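Local atomic coordinates of Exo-beta-1,4-mannosidase (Rhizomucor miehei, PDB entry 4LYP), a protein that probably hydrolyses terminal beta-linked mannose residues from mannosides and manno-oligosaccharides, and also carries out transglycosylation, as a family 5 glycoside hydrolase. Residues Y55-M66 against M88-M99. Sequence-based numbering, arbitrary orientation.
Sequences YLIRGANYWQGM and MAEMGINNLRVM. With GAI (guanidine), chain D.
Strands 57-61 and 95-99 run parallel, 4.7 Å apart at closest approach, their directions 27° apart, and G59, A60 and N61 pair with N95, L96 and R97; A60 N bonds N95 O, R97 N bonds A60 O, and Y62 N reaches R97 O at 2.9 Å. Just before the second strand, N94 N continues this pairing by donating to R58 O, and its side-chain amide, donor and acceptor at once, adds two bonds: ND2 meets L56 O almost head-on at 2.9 Å, while OD1 takes R58 N from above its carbonyl plane. With chi1 at 74°, CG sits between backbone N and carbonyl carbon, turning the amide back to the first strand. CB of N94 lies over one guanidinium face of R58, whose chain bends at chi3 to bring NH1 within 2.8 Å of G92 O. G92, with no CB to jam against the preceding carbonyl at positive phi, is the C-prime residue of the Schellman motif ending helix 78-90. Small A60 leaves room for I93, L96 and M88, whose flexible chain lays CE over the Y62 ring face, 3.8 Å from the centroid, a Met-aromatic contact. On the opposite sheet face, long R97 extends alongside N61 to several acceptors: NH1 bonds OD1 and salt-bridges E337, NH2 bonds N237, and N61 ND2 bonds the E336 carbonyl. Two parallel strands joined through helix 78-90 form a beta-alpha-beta crossover of the TIM barrel, N61 and R97 pointing into its interior.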
ATOM      1  N   TYR A  55       2.655  19.690  -1.270  1.00  9.00           N
ATOM      2  CA  TYR A  55       2.466  18.482  -2.076  1.00  8.88           C
ATOM      3  C   TYR A  55       1.382  17.639  -1.416  1.00  8.16           C
ATOM      4  O   TYR A  55       1.530  17.195  -0.269  1.00  9.62           O
ATOM      5  CB  TYR A  55       3.811  17.741  -2.175  1.00  8.87           C
ATOM      6  CG  TYR A  55       3.799  16.508  -3.045  1.00  8.19           C
ATOM      7  CD1 TYR A  55       3.758  16.675  -4.448  1.00  8.91           C
ATOM      8  CD2 TYR A  55       3.894  15.223  -2.568  1.00  8.81           C
ATOM      9  CE1 TYR A  55       3.773  15.579  -5.309  1.00  8.65           C
ATOM     10  CE2 TYR A  55       3.952  14.126  -3.381  1.00  8.98           C
ATOM     11  CZ  TYR A  55       3.861  14.297  -4.731  1.00  7.95           C
ATOM     12  OH  TYR A  55       3.870  13.181  -5.558  1.00  9.59           O
ATOM     13  N   LEU A  56       0.247  17.470  -2.091  1.00  7.80           N
ATOM     14  CA  LEU A  56      -0.848  16.627  -1.630  1.00  7.54           C
ATOM     15  C   LEU A  56      -0.872  15.339  -2.419  1.00  7.40           C
ATOM     16  O   LEU A  56      -0.519  15.247  -3.591  1.00  8.61           O
ATOM     17  CB  LEU A  56      -2.185  17.361  -1.717  1.00  8.34           C
ATOM     18  CG  LEU A  56      -2.360  18.522  -0.701  1.00 11.06           C
ATOM     19  CD1 LEU A  56      -3.656  19.250  -0.971  1.00 11.65           C
ATOM     20  CD2 LEU A  56      -2.483  18.011   0.716  1.00 16.98           C
ATOM     21  N   ILE A  57      -1.324  14.301  -1.726  1.00  7.47           N
ATOM     22  CA  ILE A  57      -1.256  12.907  -2.248  1.00  7.24           C
ATOM     23  C   ILE A  57      -2.546  12.505  -2.969  1.00  6.19           C
ATOM     24  O   ILE A  57      -3.566  12.183  -2.338  1.00  7.53           O
ATOM     25  CB  ILE A  57      -0.939  11.917  -1.081  1.00  7.22           C
ATOM     26  CG1 ILE A  57       0.337  12.346  -0.312  1.00  8.84           C
ATOM     27  CG2 ILE A  57      -0.854  10.497  -1.632  1.00  8.74           C
ATOM     28  CD1 ILE A  57       1.613  12.511  -1.180  1.00 10.16           C
ATOM     29  N   ARG A  58      -2.452  12.560  -4.299  1.00  6.55           N
ATOM     30  CA  ARG A  58      -3.528  12.118  -5.186  1.00  7.19           C
ATOM     31  C   ARG A  58      -3.231  10.670  -5.535  1.00  6.23           C
ATOM     32  O   ARG A  58      -2.668  10.375  -6.608  1.00  7.44           O
ATOM     33  CB  ARG A  58      -3.550  13.011  -6.437  1.00  7.67           C
ATOM     34  CG  ARG A  58      -4.003  14.438  -6.148  1.00  8.81           C
ATOM     35  CD  ARG A  58      -3.842  15.315  -7.397  1.00 10.24           C
ATOM     36  NE  ARG A  58      -2.459  15.729  -7.637  1.00  9.45           N
ATOM     37  CZ  ARG A  58      -1.868  15.806  -8.846  1.00  9.57           C
ATOM     38  NH1 ARG A  58      -2.409  15.271  -9.930  1.00 12.72           N
ATOM     39  NH2 ARG A  58      -0.693  16.439  -8.933  1.00 11.04           N
ATOM     40  N   GLY A  59      -3.468   9.754  -4.585  1.00  6.66           N
ATOM     41  CA  GLY A  59      -2.794   8.487  -4.639  1.00  7.30           C
ATOM     42  C   GLY A  59      -3.658   7.309  -5.014  1.00  6.27           C
ATOM     43  O   GLY A  59      -4.898   7.298  -4.939  1.00  6.86           O
ATOM     44  N   ALA A  60      -2.919   6.247  -5.372  1.00  6.52           N
ATOM     45  CA  ALA A  60      -3.536   4.898  -5.552  1.00  6.44           C
ATOM     46  C   ALA A  60      -2.602   3.842  -4.977  1.00  5.58           C
ATOM     47  O   ALA A  60      -1.374   4.092  -4.870  1.00  6.62           O
ATOM     48  CB  ALA A  60      -3.756   4.572  -7.034  1.00  7.37           C
ATOM     49  N   ASN A  61      -3.117   2.662  -4.700  1.00  5.95           N
ATOM     50  CA  ASN A  61      -2.274   1.481  -4.451  1.00  5.70           C
ATOM     51  C   ASN A  61      -2.149   0.687  -5.756  1.00  5.52           C
ATOM     52  O   ASN A  61      -3.124   0.462  -6.484  1.00  6.55           O
ATOM     53  CB  ASN A  61      -2.909   0.579  -3.401  1.00  6.15           C
ATOM     54  CG  ASN A  61      -2.688   1.136  -2.007  1.00  5.63           C
ATOM     55  OD1 ASN A  61      -1.642   0.860  -1.383  1.00  6.38           O
ATOM     56  ND2 ASN A  61      -3.631   1.930  -1.504  1.00  5.69           N
ATOM     57  N   TYR A  62      -0.914   0.261  -6.024  1.00  6.35           N
ATOM     58  CA  TYR A  62      -0.567  -0.510  -7.236  1.00  5.97           C
ATOM     59  C   TYR A  62       0.560  -1.463  -6.865  1.00  6.08           C
ATOM     60  O   TYR A  62       1.659  -1.451  -7.448  1.00  6.87           O
ATOM     61  CB  TYR A  62      -0.173   0.470  -8.345  1.00  6.80           C
ATOM     62  CG  TYR A  62      -0.096  -0.138  -9.751  1.00  6.25           C
ATOM     63  CD1 TYR A  62      -1.258  -0.680 -10.340  1.00  7.54           C
ATOM     64  CD2 TYR A  62       1.076  -0.088 -10.499  1.00  6.94           C
ATOM     65  CE1 TYR A  62      -1.237  -1.225 -11.630  1.00  7.90           C
ATOM     66  CE2 TYR A  62       1.082  -0.573 -11.788  1.00  7.06           C
ATOM     67  CZ  TYR A  62      -0.046  -1.146 -12.328  1.00  7.27           C
ATOM     68  OH  TYR A  62       0.050  -1.658 -13.618  1.00  7.98           O
ATOM     69  N   TRP A  63       0.292  -2.316  -5.888  1.00  6.03           N
ATOM     70  CA  TRP A  63       1.257  -3.270  -5.350  1.00  6.14           C
ATOM     71  C   TRP A  63       1.656  -4.325  -6.369  1.00  5.78           C
ATOM     72  O   TRP A  63       2.707  -4.969  -6.216  1.00  6.55           O
ATOM     73  CB  TRP A  63       0.699  -3.926  -4.088  1.00  6.11           C
ATOM     74  CG  TRP A  63      -0.597  -4.645  -4.383  1.00  6.14           C
ATOM     75  CD1 TRP A  63      -1.896  -4.119  -4.362  1.00  6.85           C
ATOM     76  CD2 TRP A  63      -0.728  -5.969  -4.932  1.00  5.84           C
ATOM     77  NE1 TRP A  63      -2.777  -5.020  -4.888  1.00  6.78           N
ATOM     78  CE2 TRP A  63      -2.114  -6.157  -5.248  1.00  6.33           C
ATOM     79  CE3 TRP A  63       0.196  -7.000  -5.174  1.00  6.91           C
ATOM     80  CZ2 TRP A  63      -2.569  -7.325  -5.833  1.00  7.11           C
ATOM     81  CZ3 TRP A  63      -0.276  -8.193  -5.701  1.00  7.58           C
ATOM     82  CH2 TRP A  63      -1.621  -8.341  -6.075  1.00  7.39           C
ATOM     83  N   GLN A  64       0.858  -4.532  -7.438  1.00  6.50           N
ATOM     84  CA  GLN A  64       1.169  -5.501  -8.481  1.00  6.07           C
ATOM     85  C   GLN A  64       2.058  -4.952  -9.538  1.00  6.17           C
ATOM     86  O   GLN A  64       2.412  -5.636 -10.488  1.00  7.12           O
ATOM     87  CB  GLN A  64      -0.148  -6.058  -9.091  1.00  6.84           C
ATOM     88  CG  GLN A  64      -0.939  -5.072  -9.978  1.00  8.24           C
ATOM     89  CD  GLN A  64      -1.875  -4.124  -9.275  1.00  6.35           C
ATOM     90  OE1 GLN A  64      -1.631  -3.662  -8.129  1.00  7.66           O
ATOM     91  NE2 GLN A  64      -2.972  -3.797  -9.934  1.00  7.19           N
ATOM     92  N   GLY A  65       2.509  -3.665  -9.382  1.00  7.39           N
ATOM     93  CA  GLY A  65       3.270  -3.008 -10.446  1.00  7.18           C
ATOM     94  C   GLY A  65       4.556  -3.735 -10.758  1.00  6.73           C
ATOM     95  O   GLY A  65       4.948  -3.877 -11.930  1.00  7.05           O
ATOM     96  N   MET A  66       5.353  -4.140  -9.725  1.00  6.70           N
ATOM     97  CA  MET A  66       6.631  -4.784  -9.981  1.00  6.56           C
ATOM     98  C   MET A  66       6.424  -6.040 -10.816  1.00  6.72           C
ATOM     99  O   MET A  66       7.133  -6.291 -11.809  1.00  7.32           O
ATOM    100  CB  MET A  66       7.296  -5.071  -8.650  1.00  6.60           C
ATOM    101  CG  MET A  66       8.439  -6.107  -8.731  1.00  7.39           C
ATOM    102  SD  MET A  66       9.336  -6.301  -7.169  1.00  7.97           S
ATOM    103  CE  MET A  66       8.054  -7.048  -6.167  1.00  9.13           C
ATOM    104  N   MET A  88      -3.853   5.858 -14.872  1.00  7.67           N
ATOM    105  CA  MET A  88      -3.842   6.496 -13.566  1.00  7.95           C
ATOM    106  C   MET A  88      -3.397   7.949 -13.698  1.00  7.96           C
ATOM    107  O   MET A  88      -3.990   8.837 -13.044  1.00  8.23           O
ATOM    108  CB  MET A  88      -2.970   5.678 -12.581  1.00  7.82           C
ATOM    109  CG  MET A  88      -3.685   4.426 -12.143  1.00  7.64           C
ATOM    110  SD  MET A  88      -2.817   3.557 -10.807  1.00  7.88           S
ATOM    111  CE  MET A  88      -1.381   2.882 -11.684  1.00  9.05           C
ATOM    112  N   ALA A  89      -2.465   8.259 -14.555  1.00  7.66           N
ATOM    113  CA  ALA A  89      -2.056   9.650 -14.780  1.00  9.14           C
ATOM    114  C   ALA A  89      -3.232  10.440 -15.317  1.00  9.88           C
ATOM    115  O   ALA A  89      -3.503  11.567 -14.885  1.00  9.86           O
ATOM    116  CB  ALA A  89      -0.914   9.717 -15.761  1.00 10.22           C
ATOM    117  N   GLU A  90      -4.041   9.832 -16.211  1.00  9.17           N
ATOM    118  CA  GLU A  90      -5.206  10.525 -16.819  1.00  9.89           C
ATOM    119  C   GLU A  90      -6.282  10.749 -15.762  1.00  9.87           C
ATOM    120  O   GLU A  90      -7.038  11.708 -15.893  1.00 12.29           O
ATOM    121  CB  GLU A  90      -5.704   9.723 -18.043  1.00 11.08           C
ATOM    122  CG  GLU A  90      -4.650   9.872 -19.201  1.00 15.79           C
ATOM    123  CD  GLU A  90      -4.870   8.909 -20.336  1.00 19.44           C
ATOM    124  OE1 GLU A  90      -5.608   7.856 -20.206  1.00 24.59           O
ATOM    125  OE2 GLU A  90      -4.172   9.128 -21.345  1.00 21.68           O
ATOM    126  N   MET A  91      -6.354   9.914 -14.750  1.00  8.72           N
ATOM    127  CA  MET A  91      -7.278  10.166 -13.673  1.00 10.09           C
ATOM    128  C   MET A  91      -6.713  11.055 -12.565  1.00  8.72           C
ATOM    129  O   MET A  91      -7.366  11.219 -11.516  1.00 10.19           O
ATOM    130  CB  MET A  91      -7.944   8.922 -13.123  1.00 20.29           C
ATOM    131  CG  MET A  91      -7.159   8.023 -12.312  1.00 18.09           C
ATOM    132  SD  MET A  91      -8.155   6.523 -11.765  1.00 17.50           S
ATOM    133  CE  MET A  91      -7.841   5.789 -13.215  1.00  7.61           C
ATOM    134  N   GLY A  92      -5.563  11.670 -12.814  1.00  8.01           N
ATOM    135  CA  GLY A  92      -5.066  12.675 -11.904  1.00  8.01           C
ATOM    136  C   GLY A  92      -4.172  12.137 -10.789  1.00  7.86           C
ATOM    137  O   GLY A  92      -3.911  12.869  -9.821  1.00  8.62           O
ATOM    138  N   ILE A  93      -3.745  10.870 -10.841  1.00  7.88           N
ATOM    139  CA  ILE A  93      -2.945  10.284  -9.741  0.60  7.31           C
ATOM    140  C   ILE A  93      -1.516  10.811  -9.847  1.00  7.03           C
ATOM    141  O   ILE A  93      -0.880  10.766 -10.914  1.00  8.85           O
ATOM    142  CB  ILE A  93      -3.074   8.740  -9.776  0.60  7.73           C
ATOM    143  CG1 ILE A  93      -4.514   8.317  -9.341  0.60  8.42           C
ATOM    144  CG2 ILE A  93      -1.920   8.028  -9.094  0.60  8.21           C
ATOM    145  CD1 ILE A  93      -4.941   6.941  -9.878  0.60  6.83           C
ATOM    146  N   ASN A  94      -0.964  11.182  -8.685  1.00  6.51           N
ATOM    147  CA  ASN A  94       0.427  11.630  -8.606  1.00  7.25           C
ATOM    148  C   ASN A  94       1.297  10.717  -7.722  1.00  6.09           C
ATOM    149  O   ASN A  94       2.501  11.010  -7.572  1.00  7.53           O
ATOM    150  CB  ASN A  94       0.592  13.076  -8.172  1.00  7.56           C
ATOM    151  CG  ASN A  94       0.333  13.286  -6.696  1.00  7.76           C
ATOM    152  OD1 ASN A  94      -0.229  12.385  -6.018  1.00  7.40           O
ATOM    153  ND2 ASN A  94       0.637  14.457  -6.184  1.00  8.53           N
ATOM    154  N   ASN A  95       0.752   9.651  -7.138  1.00  6.77           N
ATOM    155  CA  ASN A  95       1.460   8.902  -6.128  1.00  6.56           C
ATOM    156  C   ASN A  95       0.952   7.475  -6.116  1.00  6.25           C
ATOM    157  O   ASN A  95      -0.263   7.245  -6.075  1.00  7.04           O
ATOM    158  CB  ASN A  95       1.215   9.546  -4.716  1.00  7.09           C
ATOM    159  CG  ASN A  95       1.962   8.849  -3.596  1.00  6.06           C
ATOM    160  OD1 ASN A  95       1.369   8.043  -2.858  1.00  7.38           O
ATOM    161  ND2 ASN A  95       3.247   9.130  -3.460  1.00  8.14           N
ATOM    162  N   LEU A  96       1.904   6.513  -6.262  1.00  5.82           N
ATOM    163  CA  LEU A  96       1.538   5.087  -6.156  1.00  6.27           C
ATOM    164  C   LEU A  96       2.256   4.487  -4.947  1.00  5.35           C
ATOM    165  O   LEU A  96       3.462   4.637  -4.770  1.00  6.06           O
ATOM    166  CB  LEU A  96       1.950   4.271  -7.388  1.00  7.09           C
ATOM    167  CG  LEU A  96       1.363   4.802  -8.714  1.00  7.17           C
ATOM    168  CD1 LEU A  96       1.834   3.889  -9.838  1.00  7.40           C
ATOM    169  CD2 LEU A  96      -0.185   4.845  -8.693  1.00  8.49           C
ATOM    170  N   ARG A  97       1.460   3.809  -4.116  1.00  6.14           N
ATOM    171  CA  ARG A  97       2.007   2.936  -3.057  1.00  5.82           C
ATOM    172  C   ARG A  97       2.230   1.580  -3.696  1.00  5.95           C
ATOM    173  O   ARG A  97       1.288   0.984  -4.223  1.00  5.91           O
ATOM    174  CB  ARG A  97       1.064   2.925  -1.860  1.00  6.75           C
ATOM    175  CG  ARG A  97       1.569   2.029  -0.747  1.00  6.59           C
ATOM    176  CD  ARG A  97       0.836   2.349   0.540  1.00  6.99           C
ATOM    177  NE  ARG A  97       1.179   1.394   1.619  1.00  6.19           N
ATOM    178  CZ  ARG A  97       0.449   0.362   2.020  1.00  5.63           C
ATOM    179  NH1 ARG A  97      -0.620  -0.026   1.338  1.00  6.53           N
ATOM    180  NH2 ARG A  97       0.859  -0.342   3.074  1.00  7.01           N
ATOM    181  N   VAL A  98       3.471   1.129  -3.692  1.00  5.84           N
ATOM    182  CA  VAL A  98       3.891  -0.037  -4.434  1.00  6.56           C
ATOM    183  C   VAL A  98       4.587  -1.014  -3.468  1.00  6.25           C
ATOM    184  O   VAL A  98       5.036  -0.639  -2.410  1.00  7.11           O
ATOM    185  CB  VAL A  98       4.762   0.312  -5.660  1.00  6.91           C
ATOM    186  CG1 VAL A  98       4.007   1.286  -6.550  1.00  8.68           C
ATOM    187  CG2 VAL A  98       6.108   0.830  -5.246  1.00  8.21           C
ATOM    188  N   MET A  99       4.683  -2.240  -3.920  1.00  6.17           N
ATOM    189  CA  MET A  99       5.346  -3.261  -3.120  0.50  6.86           C
ATOM    190  C   MET A  99       6.743  -3.539  -3.686  1.00  6.61           C
ATOM    191  O   MET A  99       6.923  -3.915  -4.780  1.00  9.77           O
ATOM    192  CB  MET A  99       4.477  -4.525  -3.092  0.50  7.81           C
ATOM    193  CG  MET A  99       4.976  -5.645  -2.167  0.50  5.60           C
ATOM    194  SD  MET A  99       5.412  -5.204  -0.427  0.50  8.56           S
ATOM    195  CE  MET A  99       4.435  -6.568   0.112  0.50 15.69           C
TER
HETATM  196  C   GAI D 502      -0.114  20.739   2.716  1.00 21.04           C
HETATM  197  N1  GAI D 502       0.421  22.094   2.752  1.00 20.27           N
HETATM  198  N2  GAI D 502      -0.583  19.789   3.684  1.00 16.58           N
HETATM  199  N3  GAI D 502      -0.113  20.155   1.571  1.00 34.94           N
HETATM  200  O   HOH W   1       1.123  17.357  -6.894  1.00 12.60           O
HETATM  201  O   HOH W   2       0.225  -0.955  -2.492  1.00  6.53           O
HETATM  202  O   HOH W   3       4.952  -3.376  -6.797  1.00  7.33           O